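Replicative DNA helicase (PDB 4O1R) probably catalyses protein splicing as an intein within a DnaB-type helicase, cutting itself out of the precursor and joining the flanking segments. Local coordinates at residues Phe78-Gly83 with Pro92-Ala97; Leu62-Gly67 with Tyr107-Val112; Arg68-Thr73 with Asn136-His141; Ala35-Thr40 with Pro128-Phe133; Thr54-Leu59 with Ser117-Val122. All blocks are in the same frame, centred on the assembly; numbering follows the deposited sequence.

Contact 1: residues Phe78-Gly83 with Pro92-Ala97; sequences FLTING and PKEHLA. Unlike the reference sequence in segment 92-97: Ala-97 (reference Cys). With NA (sodium ion), chain B; NA (sodium ion), chain D.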
# COMPACT_ATOMS: atom_id res chain seq x y z
N PHE A 78 0.04 -3.13 7.13
CA PHE A 78 0.15 -1.68 7.19
C PHE A 78 1.00 -1.33 8.40
O PHE A 78 1.14 -2.15 9.31
CB PHE A 78 -1.25 -1.06 7.33
CG PHE A 78 -2.11 -1.30 6.13
CD1 PHE A 78 -2.79 -2.50 5.97
CD2 PHE A 78 -2.23 -0.33 5.13
CE1 PHE A 78 -3.57 -2.73 4.84
CE2 PHE A 78 -3.02 -0.56 4.01
CZ PHE A 78 -3.68 -1.77 3.87
N LEU A 79 1.59 -0.13 8.41
CA LEU A 79 2.53 0.19 9.48
C LEU A 79 1.87 1.00 10.59
O LEU A 79 1.33 2.09 10.35
CB LEU A 79 3.72 0.97 8.91
CG LEU A 79 4.81 1.34 9.94
CD1 LEU A 79 5.39 0.11 10.62
CD2 LEU A 79 5.90 2.15 9.28
N THR A 80 1.91 0.47 11.81
CA THR A 80 1.46 1.21 12.98
C THR A 80 2.69 1.64 13.80
O THR A 80 3.81 1.22 13.52
CB THR A 80 0.56 0.35 13.90
OG1 THR A 80 1.37 -0.59 14.64
CG2 THR A 80 -0.53 -0.36 13.10
N ILE A 81 2.46 2.45 14.84
CA ILE A 81 3.55 2.92 15.71
C ILE A 81 4.16 1.75 16.50
O ILE A 81 5.25 1.89 17.07
CB ILE A 81 3.04 4.04 16.66
CG1 ILE A 81 4.19 4.88 17.23
CG2 ILE A 81 2.17 3.48 17.78
CD1 ILE A 81 4.88 5.69 16.21
N ASN A 82 3.44 0.64 16.55
CA ASN A 82 3.92 -0.57 17.20
C ASN A 82 4.24 -1.70 16.22
O ASN A 82 4.27 -2.87 16.60
CB ASN A 82 2.97 -1.00 18.33
CG ASN A 82 3.15 -0.14 19.57
OD1 ASN A 82 4.26 0.02 20.05
ND2 ASN A 82 2.06 0.46 20.05
N GLY A 83 4.53 -1.33 14.97
CA GLY A 83 4.99 -2.31 13.98
C GLY A 83 3.99 -2.60 12.89
O GLY A 83 2.86 -2.09 12.86
N PRO A 92 -10.45 -0.03 15.33
CA PRO A 92 -10.93 1.33 15.12
C PRO A 92 -10.02 2.32 15.86
O PRO A 92 -9.57 2.02 16.96
CB PRO A 92 -12.33 1.31 15.74
CG PRO A 92 -12.75 -0.14 15.63
CD PRO A 92 -11.48 -0.90 15.93
N LYS A 93 -9.75 3.47 15.23
CA LYS A 93 -8.91 4.54 15.81
C LYS A 93 -7.42 4.24 15.83
O LYS A 93 -6.64 5.10 16.20
CB LYS A 93 -9.38 4.96 17.20
CG LYS A 93 -10.83 5.44 17.19
CD LYS A 93 -11.27 5.99 18.51
CE LYS A 93 -11.34 4.89 19.51
NZ LYS A 93 -11.76 5.38 20.83
N GLU A 94 -7.03 3.04 15.41
CA GLU A 94 -5.60 2.75 15.30
C GLU A 94 -4.99 3.63 14.20
O GLU A 94 -5.65 3.93 13.21
CB GLU A 94 -5.39 1.26 15.03
CG GLU A 94 -3.96 0.80 15.23
CD GLU A 94 -3.88 -0.66 15.58
OE1 GLU A 94 -4.92 -1.35 15.61
OE2 GLU A 94 -2.76 -1.11 15.87
N HIS A 95 -3.73 4.03 14.37
CA HIS A 95 -3.09 4.92 13.40
C HIS A 95 -2.14 4.17 12.47
O HIS A 95 -1.48 3.20 12.89
CB HIS A 95 -2.32 6.02 14.14
CG HIS A 95 -3.19 7.03 14.83
ND1 HIS A 95 -4.03 6.72 15.88
CD2 HIS A 95 -3.31 8.36 14.63
CE1 HIS A 95 -4.64 7.82 16.29
NE2 HIS A 95 -4.22 8.83 15.55
N LEU A 96 -2.06 4.64 11.23
CA LEU A 96 -1.19 4.06 10.20
C LEU A 96 -0.28 5.12 9.61
O LEU A 96 -0.65 6.30 9.55
CB LEU A 96 -2.01 3.49 9.04
CG LEU A 96 -3.06 2.44 9.34
CD1 LEU A 96 -3.68 2.03 8.02
CD2 LEU A 96 -2.39 1.26 10.03
N ALA A 97 0.90 4.68 9.16
CA ALA A 97 1.84 5.58 8.51
C ALA A 97 1.43 5.87 7.08
O ALA A 97 1.19 4.94 6.29
CB ALA A 97 3.23 4.97 8.51
NA NA B . -8.29 0.94 18.56
NA NA D . 7.32 2.13 18.14
O HOH W 1 0.74 2.10 6.67
O HOH W 2 -0.07 3.57 15.16
O HOH W 3 6.12 1.87 20.00
O HOH W 4 -5.93 1.40 18.67
O HOH W 5 -8.64 2.54 20.29
O HOH W 6 7.52 4.45 18.96
O HOH W 7 7.89 3.19 16.04
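The two-residue hairpin of strands 77-80 and 83-86 rests across strand 95-99, and Leu-79 and Ala-97 mark where they join. The strands run at 116° to each other, which leaves one direct backbone bond: Ala-97 N gives its hydrogen to Leu-79 O at 2.9 Å, with 152° at the hydrogen. Leu-79 O also takes a CA-H...O contact from Leu-96 CA at 3.2 Å. Two waters widen the junction, one linking Leu-79 N to Ala-97 O and the other Ile-81 N to His-95 O.

Leu-96 brings its CD2 to within 3.7 Å of Phe-78 CB, while Leu-79 CD2 lies 4.0 Å from Ala-97 CB, a residue that is cysteine in the reference sequence. Thr-80 CG2 sits 3.6 Å from Glu-94 OE2, whose charge is paired with Lys-85.

Thr-80 OG1, held between its own N and carbonyl carbon (chi1 75°), donates to Gly-83 O at 2.8 Å and accepts from Asn-82 N. Ile-81 O binds a sodium ion at 2.4 Å, and Pro-92 O, with Thr-91, binds a second. Thr-80 to Gly-83 form a type I turn with an ST turn, at the end of a two-residue beta hairpin within the all-beta intein (HINT) fold.

Contact 2: residues Leu62-Gly67 with Tyr107-Val112; sequences LTTRLG and YWDEIV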
# COMPACT_ATOMS: atom_id res chain seq x y z
N LEU A 62 -10.41 0.10 3.74
CA LEU A 62 -9.92 0.81 4.91
C LEU A 62 -9.90 2.30 4.58
O LEU A 62 -9.40 2.68 3.53
CB LEU A 62 -8.53 0.30 5.25
CG LEU A 62 -7.83 0.92 6.47
CD1 LEU A 62 -6.89 -0.09 7.09
CD2 LEU A 62 -7.08 2.19 6.06
N THR A 63 -10.47 3.11 5.47
CA THR A 63 -10.53 4.56 5.27
C THR A 63 -9.90 5.27 6.46
O THR A 63 -10.12 4.86 7.60
CB THR A 63 -11.99 5.03 5.09
OG1 THR A 63 -12.60 4.26 4.05
CG2 THR A 63 -12.08 6.51 4.72
N THR A 64 -9.13 6.32 6.19
CA THR A 64 -8.50 7.09 7.25
C THR A 64 -9.22 8.42 7.47
O THR A 64 -10.03 8.86 6.64
CB THR A 64 -7.00 7.35 6.97
OG1 THR A 64 -6.87 8.35 5.94
CG2 THR A 64 -6.26 6.07 6.55
N ARG A 65 -8.88 9.09 8.57
CA ARG A 65 -9.50 10.36 8.96
C ARG A 65 -9.29 11.47 7.93
O ARG A 65 -10.20 12.28 7.72
CB ARG A 65 -8.99 10.77 10.35
CG ARG A 65 -9.61 12.04 10.94
CD ARG A 65 -9.16 12.25 12.40
NE ARG A 65 -7.70 12.27 12.55
CZ ARG A 65 -7.03 12.04 13.69
NH1 ARG A 65 -7.68 11.77 14.82
NH2 ARG A 65 -5.70 12.06 13.69
N LEU A 66 -8.13 11.49 7.27
CA LEU A 66 -7.84 12.46 6.21
C LEU A 66 -8.55 12.13 4.91
O LEU A 66 -8.52 12.92 3.96
CB LEU A 66 -6.34 12.53 5.92
CG LEU A 66 -5.44 13.21 6.94
CD1 LEU A 66 -4.08 13.22 6.37
CD2 LEU A 66 -5.85 14.64 7.23
N GLY A 67 -9.17 10.95 4.87
CA GLY A 67 -9.96 10.53 3.71
C GLY A 67 -9.26 9.60 2.75
O GLY A 67 -9.81 9.28 1.69
N TYR A 107 3.14 10.81 8.22
CA TYR A 107 2.26 11.21 9.30
C TYR A 107 1.44 10.00 9.71
O TYR A 107 1.22 9.08 8.91
CB TYR A 107 1.44 12.46 8.97
CG TYR A 107 0.26 12.17 8.11
CD1 TYR A 107 -1.00 12.04 8.67
CD2 TYR A 107 0.40 11.99 6.75
CE1 TYR A 107 -2.08 11.75 7.90
CE2 TYR A 107 -0.67 11.70 5.96
CZ TYR A 107 -1.91 11.58 6.54
OH TYR A 107 -2.99 11.28 5.74
N TRP A 108 0.97 10.00 10.95
CA TRP A 108 0.22 8.87 11.49
C TRP A 108 -1.27 9.18 11.50
O TRP A 108 -1.75 9.87 12.40
CB TRP A 108 0.69 8.59 12.92
CG TRP A 108 2.13 8.18 12.97
CD1 TRP A 108 3.20 8.98 13.26
CD2 TRP A 108 2.67 6.88 12.69
NE1 TRP A 108 4.36 8.25 13.19
CE2 TRP A 108 4.06 6.96 12.85
CE3 TRP A 108 2.10 5.64 12.34
CZ2 TRP A 108 4.91 5.86 12.65
CZ3 TRP A 108 2.95 4.55 12.15
CH2 TRP A 108 4.34 4.66 12.31
N ASP A 109 -1.99 8.67 10.51
CA ASP A 109 -3.40 8.99 10.36
C ASP A 109 -4.26 7.94 11.07
O ASP A 109 -3.91 6.77 11.13
CB ASP A 109 -3.79 9.08 8.88
CG ASP A 109 -5.04 9.92 8.63
OD1 ASP A 109 -5.58 10.54 9.57
OD2 ASP A 109 -5.43 9.97 7.47
N GLU A 110 -5.40 8.37 11.57
CA GLU A 110 -6.33 7.50 12.27
C GLU A 110 -7.22 6.72 11.30
O GLU A 110 -7.77 7.31 10.35
CB GLU A 110 -7.21 8.39 13.15
CG GLU A 110 -8.14 7.61 14.05
CD GLU A 110 -9.27 8.44 14.59
OE1 GLU A 110 -9.85 9.25 13.84
OE2 GLU A 110 -9.62 8.23 15.76
N ILE A 111 -7.38 5.43 11.55
CA ILE A 111 -8.38 4.62 10.82
C ILE A 111 -9.77 4.96 11.33
O ILE A 111 -10.02 4.91 12.55
CB ILE A 111 -8.13 3.12 11.04
CG1 ILE A 111 -6.77 2.72 10.46
CG2 ILE A 111 -9.26 2.29 10.39
CD1 ILE A 111 -6.30 1.37 10.93
N VAL A 112 -10.66 5.33 10.40
CA VAL A 112 -12.07 5.61 10.77
C VAL A 112 -13.04 4.49 10.39
O VAL A 112 -14.12 4.39 10.97
CB VAL A 112 -12.58 6.98 10.24
CG1 VAL A 112 -11.76 8.13 10.84
CG2 VAL A 112 -12.55 7.04 8.73
O HOH W 8 -5.91 13.05 10.46
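Asp-109 reaches from its strand to the turn at Thr-64 to Gly-67 and serves as acceptor for it. Asp-109 OD2 accepts from Thr-64 OG1 at 2.7 Å, from above the carboxylate plane, and from Leu-66 N at 3.1 Å on the syn lone pair, 154° at the hydrogen. The other oxygen is satisfied by a water that bridges Asp-109 OD1 (2.7 Å) to Arg-65 NE (2.9 Å). CG stands anti to the backbone N of Asp-109 (chi1 -157°), which aims the carboxylate at the turn.

Backbone groups pair as well: Arg-65 N donates to Glu-110 O at 2.8 Å and Val-112 N to Thr-63 O at 2.9 Å, flanking the non-hydrogen-bonded pair Thr-64 and Ile-111. The guanidinium of Arg-65 has Glu-110 CB over one face. Glu-110 OE1 lies 3.5 Å from Arg-65 NH1, but well out of the guanidinium plane, so this salt bridge works by charge alone; a glycerol, probably from the crystallisation liquor, bonds to the same OE1.

Were Asp-109 exchanged for an alanine, the Thr-64 hydroxyl and the Leu-66 N-H would probably lose their shared acceptor, and the turn would be freer to shift.

Gly-67, with backbone angles that call for glycine, finishes the type I turn at the tip of the hairpin of strands 57-64 and 69-72, secured by a carboxylate from the adjoining antiparallel strand.

Contact 3: residues Arg68-Thr73 with Asn136-His141; sequences RKIRAT and NNIIVH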
# COMPACT_ATOMS: atom_id res chain seq x y z
N ARG A 68 -8.07 9.13 3.10
CA ARG A 68 -7.39 8.15 2.25
C ARG A 68 -8.09 6.81 2.35
O ARG A 68 -8.69 6.51 3.39
CB ARG A 68 -5.92 8.07 2.62
CG ARG A 68 -5.33 9.47 2.61
CD ARG A 68 -3.95 9.53 2.11
NE ARG A 68 -3.42 10.88 2.30
CZ ARG A 68 -2.13 11.16 2.43
NH1 ARG A 68 -1.22 10.19 2.39
NH2 ARG A 68 -1.76 12.42 2.60
N LYS A 69 -8.08 6.05 1.27
CA LYS A 69 -8.89 4.84 1.20
C LYS A 69 -8.15 3.82 0.36
O LYS A 69 -7.56 4.17 -0.67
CB LYS A 69 -10.22 5.15 0.51
CG LYS A 69 -11.27 4.06 0.59
CD LYS A 69 -12.49 4.42 -0.23
CE LYS A 69 -13.33 5.50 0.42
NZ LYS A 69 -14.59 5.72 -0.34
N ILE A 70 -8.20 2.56 0.77
CA ILE A 70 -7.58 1.49 0.01
C ILE A 70 -8.37 0.22 0.22
O ILE A 70 -9.01 0.05 1.26
CB ILE A 70 -6.09 1.32 0.40
CG1 ILE A 70 -5.30 0.46 -0.60
CG2 ILE A 70 -5.96 0.81 1.85
CD1 ILE A 70 -3.80 0.48 -0.34
N ARG A 71 -8.32 -0.67 -0.77
CA ARG A 71 -8.97 -1.98 -0.67
C ARG A 71 -7.91 -3.05 -0.74
O ARG A 71 -7.20 -3.17 -1.74
CB ARG A 71 -10.03 -2.16 -1.77
CG ARG A 71 -11.17 -1.16 -1.54
CD ARG A 71 -12.19 -1.16 -2.64
NE ARG A 71 -12.98 -2.38 -2.62
CZ ARG A 71 -13.19 -3.15 -3.68
NH1 ARG A 71 -12.66 -2.82 -4.86
NH2 ARG A 71 -13.93 -4.24 -3.56
N ALA A 72 -7.80 -3.82 0.35
CA ALA A 72 -6.72 -4.78 0.52
C ALA A 72 -7.21 -6.08 1.12
O ALA A 72 -8.26 -6.12 1.76
CB ALA A 72 -5.61 -4.18 1.41
N THR A 73 -6.45 -7.14 0.90
CA THR A 73 -6.78 -8.40 1.56
C THR A 73 -6.56 -8.31 3.07
O THR A 73 -5.83 -7.45 3.56
CB THR A 73 -5.97 -9.55 0.98
OG1 THR A 73 -4.57 -9.28 1.15
CG2 THR A 73 -6.26 -9.75 -0.51
N ASN A 136 -2.37 4.11 -3.23
CA ASN A 136 -3.44 5.01 -2.81
C ASN A 136 -2.98 5.94 -1.68
O ASN A 136 -3.74 6.27 -0.77
CB ASN A 136 -4.71 4.24 -2.40
CG ASN A 136 -5.58 3.89 -3.59
OD1 ASN A 136 -5.19 4.05 -4.75
ND2 ASN A 136 -6.79 3.43 -3.30
N ASN A 137 -1.71 6.34 -1.75
CA ASN A 137 -1.14 7.27 -0.78
C ASN A 137 -1.15 6.72 0.65
O ASN A 137 -1.21 7.49 1.61
CB ASN A 137 -1.85 8.64 -0.83
CG ASN A 137 -1.67 9.35 -2.15
OD1 ASN A 137 -0.57 9.40 -2.70
ND2 ASN A 137 -2.75 9.93 -2.66
N ILE A 138 -1.05 5.40 0.77
CA ILE A 138 -0.90 4.70 2.05
C ILE A 138 0.28 3.73 1.92
O ILE A 138 0.46 3.10 0.88
CB ILE A 138 -2.20 3.94 2.44
CG1 ILE A 138 -3.36 4.93 2.57
CG2 ILE A 138 -2.02 3.14 3.75
CD1 ILE A 138 -4.73 4.28 2.74
N ILE A 139 1.09 3.61 2.98
CA ILE A 139 2.23 2.68 2.96
C ILE A 139 1.76 1.25 3.24
O ILE A 139 1.07 1.01 4.22
CB ILE A 139 3.30 3.13 3.95
CG1 ILE A 139 3.87 4.47 3.49
CG2 ILE A 139 4.42 2.10 4.10
CD1 ILE A 139 4.48 5.28 4.58
N VAL A 140 2.11 0.32 2.35
CA VAL A 140 1.74 -1.09 2.51
C VAL A 140 2.98 -1.98 2.42
O VAL A 140 3.91 -1.64 1.70
CB VAL A 140 0.69 -1.55 1.46
CG1 VAL A 140 -0.49 -0.61 1.46
CG2 VAL A 140 1.29 -1.63 0.05
N HIS A 141 3.01 -3.12 3.12
CA HIS A 141 4.17 -4.04 3.11
C HIS A 141 3.98 -5.31 2.30
O HIS A 141 2.91 -5.93 2.33
CB HIS A 141 4.54 -4.50 4.52
CG HIS A 141 5.98 -4.90 4.70
ND1 HIS A 141 6.46 -6.16 4.40
CD2 HIS A 141 7.05 -4.20 5.15
CE1 HIS A 141 7.75 -6.22 4.67
NE2 HIS A 141 8.14 -5.04 5.12
O HOH W 9 -6.33 7.25 -0.78
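Arg-68 and Lys-69 are joined to Asn-137 and Asn-136 by two direct bonds and a water. Arg-68 NH1 donates to Asn-137 O at 2.8 Å (151° at the hydrogen); the oxygen lies at the edge of the guanidinium, in its plane, and offers a lone pair. On its way there the arginine chain passes Asn-137 CB, 3.7 Å from Arg-68 CD. Asn-136 ND2 donates to Lys-69 O at 2.8 Å, slightly tilted from the amide plane. One water accepts from Lys-69 N and gives a hydrogen to Asn-136 O, so the Lys-69 backbone is tied at both its N-H and its carbonyl.

Inward from these polar links lies apolar contact. Ile-70 divides its branches: CG2 meets Ile-138 CD1 at 3.8 Å, and CG1, anti to the backbone N (chi1 -166°), carries CD1 to 3.9 Å from Val-140 CG1.

The next shell fixes the polar groups. Arg-68 NH1 has a second acceptor in Pro-99 O, and Asn-136 OD1 accepts from Leu-10 N, which holds the amide's rotation. Phe-78 packs against Ile-70, Ile-138 and Val-140 together.

The axes of strands 69-72 and 138-141 come no closer than 9.1 Å and run nearly parallel, too far apart for backbone pairing, and the strands belong to different sheets. Strand 69-72 pairs with 57-64, whereas 138-141 lies between 77-80 and 132-135.

Contact 4: residues Ala35-Thr40 with Pro128-Phe133; sequences ALNEAT and PGLHNF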
# COMPACT_ATOMS: atom_id res chain seq x y z
N ALA A 35 8.52 4.28 -1.70
CA ALA A 35 8.49 3.34 -0.58
C ALA A 35 9.08 3.99 0.65
O ALA A 35 9.80 4.98 0.58
CB ALA A 35 9.27 2.08 -0.92
N LEU A 36 8.78 3.41 1.80
CA LEU A 36 9.30 3.92 3.05
C LEU A 36 10.62 3.26 3.41
O LEU A 36 10.73 2.04 3.43
CB LEU A 36 8.27 3.67 4.15
CG LEU A 36 8.69 4.10 5.57
CD1 LEU A 36 8.74 5.60 5.71
CD2 LEU A 36 7.72 3.50 6.57
N ASN A 37 11.63 4.08 3.69
CA ASN A 37 12.82 3.60 4.38
C ASN A 37 12.54 3.68 5.88
O ASN A 37 12.47 4.76 6.43
CB ASN A 37 14.05 4.42 3.98
CG ASN A 37 15.31 3.96 4.67
OD1 ASN A 37 15.26 3.34 5.73
ND2 ASN A 37 16.46 4.25 4.06
N GLU A 38 12.37 2.53 6.52
CA GLU A 38 11.98 2.49 7.93
C GLU A 38 13.04 2.98 8.91
O GLU A 38 12.73 3.35 10.04
CB GLU A 38 11.54 1.09 8.32
CG GLU A 38 10.05 0.87 8.27
CD GLU A 38 9.66 -0.31 9.12
OE1 GLU A 38 9.33 -0.12 10.32
OE2 GLU A 38 9.71 -1.44 8.58
N ALA A 39 14.30 2.96 8.47
CA ALA A 39 15.40 3.43 9.31
C ALA A 39 15.41 4.96 9.41
O ALA A 39 15.69 5.51 10.48
CB ALA A 39 16.72 2.91 8.79
N THR A 40 15.11 5.63 8.30
CA THR A 40 15.08 7.10 8.27
C THR A 40 13.67 7.63 8.45
O THR A 40 13.47 8.82 8.72
CB THR A 40 15.66 7.65 6.94
OG1 THR A 40 14.85 7.19 5.85
CG2 THR A 40 17.09 7.19 6.73
N PRO A 128 12.20 -5.59 -3.91
CA PRO A 128 13.21 -6.39 -3.20
C PRO A 128 14.08 -5.62 -2.21
O PRO A 128 14.66 -6.24 -1.32
CB PRO A 128 14.06 -6.98 -4.32
CG PRO A 128 13.79 -6.17 -5.51
CD PRO A 128 12.39 -5.64 -5.37
N GLY A 129 14.16 -4.30 -2.33
CA GLY A 129 14.98 -3.55 -1.38
C GLY A 129 14.26 -3.34 -0.05
O GLY A 129 14.59 -3.96 0.97
N LEU A 130 13.26 -2.48 -0.09
CA LEU A 130 12.56 -2.00 1.09
C LEU A 130 11.32 -2.82 1.48
O LEU A 130 10.79 -2.65 2.59
CB LEU A 130 12.21 -0.52 0.90
CG LEU A 130 13.42 0.43 0.80
CD1 LEU A 130 12.99 1.81 0.36
CD2 LEU A 130 14.14 0.51 2.14
N HIS A 131 10.86 -3.69 0.58
CA HIS A 131 9.74 -4.62 0.82
C HIS A 131 8.41 -3.93 1.15
O HIS A 131 7.54 -4.52 1.81
CB HIS A 131 10.10 -5.65 1.90
CG HIS A 131 11.39 -6.37 1.65
ND1 HIS A 131 11.55 -7.29 0.63
CD2 HIS A 131 12.58 -6.29 2.28
CE1 HIS A 131 12.78 -7.75 0.66
NE2 HIS A 131 13.43 -7.16 1.64
N ASN A 132 8.23 -2.71 0.67
CA ASN A 132 6.98 -1.97 0.86
C ASN A 132 6.84 -0.97 -0.25
O ASN A 132 7.78 -0.71 -1.00
CB ASN A 132 6.91 -1.31 2.26
CG ASN A 132 7.74 -0.03 2.37
OD1 ASN A 132 7.32 1.05 1.94
ND2 ASN A 132 8.91 -0.15 2.98
N PHE A 133 5.65 -0.42 -0.39
CA PHE A 133 5.45 0.64 -1.36
C PHE A 133 4.23 1.45 -0.99
O PHE A 133 3.44 1.04 -0.12
CB PHE A 133 5.35 0.10 -2.81
CG PHE A 133 4.21 -0.87 -3.03
CD1 PHE A 133 4.38 -2.23 -2.75
CD2 PHE A 133 3.00 -0.45 -3.57
CE1 PHE A 133 3.33 -3.15 -2.97
CE2 PHE A 133 1.95 -1.35 -3.80
CZ PHE A 133 2.12 -2.70 -3.50
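Two hydrogen bonds fasten the side-chain amide of Asn-132 to the backbone of Leu-36. Asn-132 OD1 accepts from Leu-36 N at 2.8 Å, and Asn-132 ND2 donates to Leu-36 O at 2.9 Å; with 172° and 173° at the hydrogens, both are almost straight. Each acceptor offers a lone pair in its own carbonyl plane, and Leu-36 O also lies in the plane of the amide, so the flat group is held against rotation from its two ends. CG sits between the backbone N and carbonyl carbon of Asn-132 (chi1 78°), the setting that brings the amide over to Leu-36. A weak bond from Asn-132 ND2 to Leu-130 O reaches back to the loop before the strand.

The amide thus fills both backbone bonding sites of a strand residue, much as a neighbouring strand would, and docks strand 132-135 of the four-stranded sheet on strand 31-37 of the larger one in this intein fold.

Apolar contacts come mostly from Leu-130. Leu-130 CD1 meets Ala-35 CB at 3.9 Å, and Leu-130 CD2 approaches Asn-37 CA at 4.0 Å.

Of another kind is the packing of Ala-35 CB on Asn-132 O at 3.2 Å, a buried carbonyl for which the model offers no hydrogen-bond partner.

Local polar bonds shape the turn after strand 31-37: Asn-37 OD1 accepts from Ala-39 N at 2.9 Å, an Asx turn, while Asn-37 ND2 is bound to Glu-44.

Contact 5: residues Thr54-Leu59 with Ser117-Val122; sequences TGIKPL and SGEEEV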
# COMPACT_ATOMS: atom_id res chain seq x y z
N THR A 54 -2.66 -12.33 -7.85
CA THR A 54 -2.64 -13.50 -6.98
C THR A 54 -3.98 -14.24 -6.97
O THR A 54 -4.19 -15.14 -6.16
CB THR A 54 -2.21 -13.18 -5.54
OG1 THR A 54 -3.16 -12.28 -4.97
CG2 THR A 54 -0.83 -12.56 -5.49
N GLY A 55 -4.87 -13.87 -7.89
CA GLY A 55 -6.18 -14.53 -7.98
C GLY A 55 -7.29 -13.66 -7.43
O GLY A 55 -7.11 -12.46 -7.24
N ILE A 56 -8.45 -14.28 -7.20
CA ILE A 56 -9.61 -13.59 -6.67
C ILE A 56 -9.68 -13.84 -5.18
O ILE A 56 -9.67 -15.00 -4.74
CB ILE A 56 -10.88 -14.08 -7.37
CG1 ILE A 56 -10.87 -13.64 -8.84
CG2 ILE A 56 -12.13 -13.56 -6.65
CD1 ILE A 56 -11.90 -14.34 -9.73
N LYS A 57 -9.71 -12.77 -4.39
CA LYS A 57 -9.66 -12.87 -2.93
C LYS A 57 -10.60 -11.86 -2.30
O LYS A 57 -10.98 -10.87 -2.93
CB LYS A 57 -8.22 -12.63 -2.43
CG LYS A 57 -7.33 -13.81 -2.84
CD LYS A 57 -5.91 -13.67 -2.34
CE LYS A 57 -4.97 -14.51 -3.18
NZ LYS A 57 -5.22 -15.97 -3.02
N PRO A 58 -10.97 -12.08 -1.02
CA PRO A 58 -11.79 -11.10 -0.29
C PRO A 58 -11.02 -9.81 -0.01
O PRO A 58 -9.83 -9.83 0.31
CB PRO A 58 -12.13 -11.83 1.03
CG PRO A 58 -11.79 -13.28 0.79
CD PRO A 58 -10.67 -13.27 -0.20
N LEU A 59 -11.72 -8.69 -0.16
CA LEU A 59 -11.17 -7.37 0.05
C LEU A 59 -11.88 -6.65 1.17
O LEU A 59 -13.09 -6.81 1.35
CB LEU A 59 -11.29 -6.52 -1.22
CG LEU A 59 -10.31 -6.85 -2.34
CD1 LEU A 59 -10.69 -6.13 -3.61
CD2 LEU A 59 -8.87 -6.52 -1.92
N SER A 117 -15.66 -5.60 1.59
CA SER A 117 -16.23 -5.06 0.35
C SER A 117 -16.19 -6.03 -0.83
O SER A 117 -16.12 -5.61 -1.99
CB SER A 117 -15.57 -3.72 0.00
OG SER A 117 -14.19 -3.87 -0.13
N GLY A 118 -16.22 -7.32 -0.54
CA GLY A 118 -16.45 -8.32 -1.58
C GLY A 118 -15.18 -8.93 -2.09
O GLY A 118 -14.10 -8.68 -1.57
N GLU A 119 -15.31 -9.74 -3.13
CA GLU A 119 -14.18 -10.43 -3.74
C GLU A 119 -13.90 -9.86 -5.12
O GLU A 119 -14.83 -9.59 -5.89
CB GLU A 119 -14.46 -11.93 -3.86
CG GLU A 119 -14.66 -12.66 -2.54
CD GLU A 119 -14.92 -14.14 -2.71
OE1 GLU A 119 -15.27 -14.57 -3.84
OE2 GLU A 119 -14.76 -14.88 -1.72
N GLU A 120 -12.62 -9.69 -5.44
CA GLU A 120 -12.19 -9.26 -6.76
C GLU A 120 -10.83 -9.85 -7.03
O GLU A 120 -10.18 -10.35 -6.12
CB GLU A 120 -12.02 -7.73 -6.82
CG GLU A 120 -13.25 -6.92 -6.51
CD GLU A 120 -13.08 -5.44 -6.79
OE1 GLU A 120 -11.97 -4.99 -7.15
OE2 GLU A 120 -14.08 -4.72 -6.64
N GLU A 121 -10.39 -9.79 -8.28
CA GLU A 121 -8.99 -10.10 -8.57
C GLU A 121 -8.08 -9.11 -7.83
O GLU A 121 -8.38 -7.91 -7.74
CB GLU A 121 -8.71 -10.08 -10.07
CG GLU A 121 -7.34 -10.63 -10.40
CD GLU A 121 -7.07 -10.75 -11.88
OE1 GLU A 121 -7.83 -10.18 -12.69
OE2 GLU A 121 -6.07 -11.41 -12.22
N VAL A 122 -6.99 -9.62 -7.27
CA VAL A 122 -6.08 -8.78 -6.49
C VAL A 122 -4.64 -8.94 -6.98
O VAL A 122 -4.30 -9.95 -7.62
CB VAL A 122 -6.21 -9.05 -4.96
CG1 VAL A 122 -7.56 -8.60 -4.46
CG2 VAL A 122 -5.97 -10.50 -4.64
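Leu-59 lays its side chain along residues 117-122 of strand 106-126. Leu-59 CB rests 3.6 Å from Gly-118 O. CG, beside the backbone N of Leu-59 (chi1 -75°), comes to 3.9 Å from Val-122 CG1, and there the chain forks: CD1 touches Glu-120 CB at 3.8 Å, whereas CD2 meets Val-122 CG1 at 3.5 Å. The leucine and the valine lie side by side, pointing opposite ways. The carboxylate of Glu-120 runs on to a salt bridge with Arg-71.

Backbone bonds hold this path in place. Leu-59 N donates to Gly-118 O at 2.8 Å and Ser-117 N to Leu-59 O at 2.9 Å. Lys-57 and Glu-120 bond both ways, a hydrogen-bonded pair, and before the corner at Ile-56, Thr-54 N donates to Val-122 O at 2.9 Å.

Cutting Leu-59 back to an alanine would remove both methyl groups, which is likely to open a gap beside Val-122 CG1 and leave the aliphatic part of Glu-120 without its apolar neighbour.

Because the chain bends at Ile-56, the single strand 106-126 pairs with both 42-55 and 57-64, the kind of long, curled antiparallel strand on which the HINT fold of inteins is built.

From the N terminus, strand 31-37 opens the widest of the five loops, which contact 4 closes at residues 128-133. Contact 5 (54-59 with 117-122) is nested inside, and contact 2 (62-67 with 107-112) inside that, both on strands 57-64 and 106-126 with centres about 22 Å apart. Residues 68-73 then begin contact 3, which ends at 136-141 and so crosses contacts 2, 4 and 5. Contact 1 (78-83 with 92-97) is the innermost loop, nested within all the others. Contacts 2 and 5 stitch the larger sheet, while contacts 1, 3 and 4 tie it to the four-stranded sheet, with Phe-78 joining contacts 1 and 3.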